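Local coordinates for protein tapirin (Caldicellulosiruptor kristjanssonii, PDB 6N2B) that probably binds cellulose, helping the thermophilic bacterium adhere to plant biomass through a calcium-containing beta-helical C-terminal domain, at residues K251-V257 / Q273-N279. Residues are numbered along the deposited sequence; the frame is centred on the assembly and turned at random.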
loop_
_atom_site.group_PDB
_atom_site.type_symbol
_atom_site.label_atom_id
_atom_site.label_comp_id
_atom_site.label_asym_id
_atom_site.label_seq_id
_atom_site.Cartn_x
_atom_site.Cartn_y
_atom_site.Cartn_z
ATOM N N LYS A 251 2.818 9.504 0.891
ATOM C CA LYS A 251 3.302 10.802 1.324
ATOM C C LYS A 251 2.189 11.840 1.433
ATOM O O LYS A 251 2.472 13.009 1.708
ATOM C CB LYS A 251 4.428 11.259 0.404
ATOM C CG LYS A 251 5.672 10.389 0.600
ATOM C CD LYS A 251 6.972 11.120 0.303
ATOM C CE LYS A 251 7.462 11.996 1.453
ATOM N NZ LYS A 251 8.891 12.414 1.247
ATOM N N GLY A 252 0.926 11.421 1.281
ATOM C CA GLY A 252 -0.224 12.271 1.514
ATOM C C GLY A 252 -0.847 12.118 2.898
ATOM O O GLY A 252 -0.303 11.457 3.792
ATOM N N PRO A 253 -2.013 12.747 3.098
ATOM C CA PRO A 253 -2.557 12.888 4.463
ATOM C C PRO A 253 -3.283 11.672 5.055
ATOM O O PRO A 253 -3.422 11.619 6.285
ATOM C CB PRO A 253 -3.528 14.077 4.331
ATOM C CG PRO A 253 -3.843 14.180 2.889
ATOM C CD PRO A 253 -2.623 13.703 2.156
ATOM N N GLU A 254 -3.789 10.727 4.263
ATOM C CA GLU A 254 -4.503 9.580 4.817
ATOM C C GLU A 254 -4.161 8.336 4.022
ATOM O O GLU A 254 -3.821 8.416 2.839
ATOM C CB GLU A 254 -6.048 9.711 4.802
ATOM C CG GLU A 254 -6.657 11.115 4.918
ATOM C CD GLU A 254 -8.191 11.121 4.742
ATOM O OE1 GLU A 254 -8.684 11.552 3.668
ATOM O OE2 GLU A 254 -8.897 10.679 5.678
ATOM N N VAL A 255 -4.257 7.188 4.694
ATOM C CA VAL A 255 -4.427 5.891 4.058
ATOM C C VAL A 255 -5.622 5.267 4.738
ATOM O O VAL A 255 -5.549 4.914 5.915
ATOM C CB VAL A 255 -3.201 4.980 4.183
ATOM C CG1 VAL A 255 -3.502 3.625 3.531
ATOM C CG2 VAL A 255 -1.993 5.612 3.531
ATOM N N ILE A 256 -6.725 5.150 4.021
ATOM C CA ILE A 256 -7.975 4.675 4.594
ATOM C C ILE A 256 -8.284 3.333 3.963
ATOM O O ILE A 256 -8.561 3.252 2.762
ATOM C CB ILE A 256 -9.122 5.663 4.361
ATOM C CG1 ILE A 256 -8.688 7.102 4.716
ATOM C CG2 ILE A 256 -10.359 5.199 5.109
ATOM C CD1 ILE A 256 -8.465 7.385 6.206
ATOM N N VAL A 257 -8.252 2.281 4.768
ATOM C CA VAL A 257 -8.622 0.941 4.326
ATOM C C VAL A 257 -10.029 0.662 4.846
ATOM O O VAL A 257 -10.236 0.549 6.057
ATOM C CB VAL A 257 -7.613 -0.104 4.817
ATOM C CG1 VAL A 257 -8.094 -1.512 4.485
ATOM C CG2 VAL A 257 -6.236 0.172 4.214
ATOM N N GLN A 273 2.843 8.928 5.944
ATOM C CA GLN A 273 3.208 10.318 6.222
ATOM C C GLN A 273 2.411 10.916 7.382
ATOM O O GLN A 273 2.983 11.571 8.262
ATOM C CB GLN A 273 3.012 11.160 4.962
ATOM C CG GLN A 273 3.032 12.659 5.191
ATOM C CD GLN A 273 4.434 13.168 5.404
ATOM O OE1 GLN A 273 5.404 12.568 4.937
ATOM N NE2 GLN A 273 4.555 14.277 6.116
ATOM N N ASN A 274 1.089 10.721 7.399
ATOM C CA ASN A 274 0.266 11.291 8.463
ATOM C C ASN A 274 -0.533 10.237 9.223
ATOM O O ASN A 274 -0.223 9.972 10.390
ATOM C CB ASN A 274 -0.652 12.374 7.905
ATOM C CG ASN A 274 -1.543 12.975 8.973
ATOM O OD1 ASN A 274 -1.055 13.574 9.940
ATOM N ND2 ASN A 274 -2.857 12.804 8.817
ATOM N N LYS A 275 -1.565 9.643 8.618
ATOM C CA LYS A 275 -2.508 8.792 9.338
ATOM C C LYS A 275 -2.832 7.528 8.534
ATOM O O LYS A 275 -2.894 7.560 7.298
ATOM C CB LYS A 275 -3.791 9.600 9.677
ATOM C CG LYS A 275 -5.130 8.958 9.316
ATOM C CD LYS A 275 -6.323 9.881 9.650
ATOM C CE LYS A 275 -6.704 10.796 8.479
ATOM N NZ LYS A 275 -7.967 11.568 8.718
ATOM N N LEU A 276 -3.013 6.408 9.244
ATOM C CA LEU A 276 -3.457 5.144 8.662
ATOM C C LEU A 276 -4.678 4.669 9.436
ATOM O O LEU A 276 -4.690 4.711 10.669
ATOM C CB LEU A 276 -2.346 4.084 8.701
ATOM C CG LEU A 276 -2.686 2.613 8.428
ATOM C CD1 LEU A 276 -3.387 2.455 7.079
ATOM C CD2 LEU A 276 -1.420 1.761 8.475
ATOM N N VAL A 277 -5.715 4.245 8.725
ATOM C CA VAL A 277 -6.964 3.873 9.373
ATOM C C VAL A 277 -7.494 2.612 8.714
ATOM O O VAL A 277 -7.835 2.627 7.528
ATOM C CB VAL A 277 -8.019 4.994 9.299
ATOM C CG1 VAL A 277 -9.269 4.599 10.051
ATOM C CG2 VAL A 277 -7.471 6.280 9.871
ATOM N N PHE A 278 -7.557 1.523 9.472
ATOM C CA PHE A 278 -8.392 0.384 9.112
ATOM C C PHE A 278 -9.764 0.623 9.719
ATOM O O PHE A 278 -9.915 0.624 10.942
ATOM C CB PHE A 278 -7.796 -0.919 9.614
ATOM C CG PHE A 278 -6.639 -1.386 8.818
ATOM C CD1 PHE A 278 -5.384 -0.860 9.037
ATOM C CD2 PHE A 278 -6.801 -2.356 7.841
ATOM C CE1 PHE A 278 -4.303 -1.292 8.297
ATOM C CE2 PHE A 278 -5.724 -2.795 7.104
ATOM C CZ PHE A 278 -4.470 -2.261 7.339
ATOM N N ASN A 279 -10.766 0.821 8.870
ATOM C CA ASN A 279 -12.023 1.370 9.356
ATOM C C ASN A 279 -12.892 0.344 10.069
ATOM O O ASN A 279 -13.660 0.711 10.965
ATOM C CB ASN A 279 -12.791 1.983 8.201
ATOM C CG ASN A 279 -13.403 3.289 8.575
ATOM O OD1 ASN A 279 -12.690 4.273 8.779
ATOM N ND2 ASN A 279 -14.731 3.318 8.691
HETATM O O HOH W 1 -0.794 9.544 5.808
#
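Val255 and Val257 pair with 275-279 in parallel register, the axes of strands 254-257 and 275-278 lying 4.8 Å apart at 7°. Val255 N donates to Lys275 O, Val277 N to Val255 O, Val257 N to Val277 O (2.8 Å) and Asn279 N to Val257 O, the last two close to straight at 167°. Near the Gly252 and Asn274 end a water bridges the two segments, donating to Gly252 O and accepting from Asn274 N and Lys275 N. Beside it Asn274 ND2 reaches Pro253 O at 2.9 Å in the carbonyl plane; with CG anti to the backbone N (chi1 179°), the amide is directed at that oxygen, which lies almost in the amide's own plane.

On one face, Glu254 and Lys275 run alongside each other, joined by a long, weak salt bridge (OE2 to NZ 3.3 Å), while Glu254 OE1 pairs with Arg233. Next along this face, Ile256 CD1 leans on Val277 CB at 3.9 Å. The other face is buried: Val255 CG1 meets Leu276 CD1 at 3.7 Å, and Val257 covers one face of the Phe278 ring, its CB 4.2 Å from the centroid in a CH-pi contact. Tyr309 meets that ring edge-to-face. Flanked by strands 234-236 and 300-303, the pair contributes neighbouring strands, from successive turns, to one parallel sheet of the beta-helix, with Val255, Val257, Leu276 and Phe278 on its buried face.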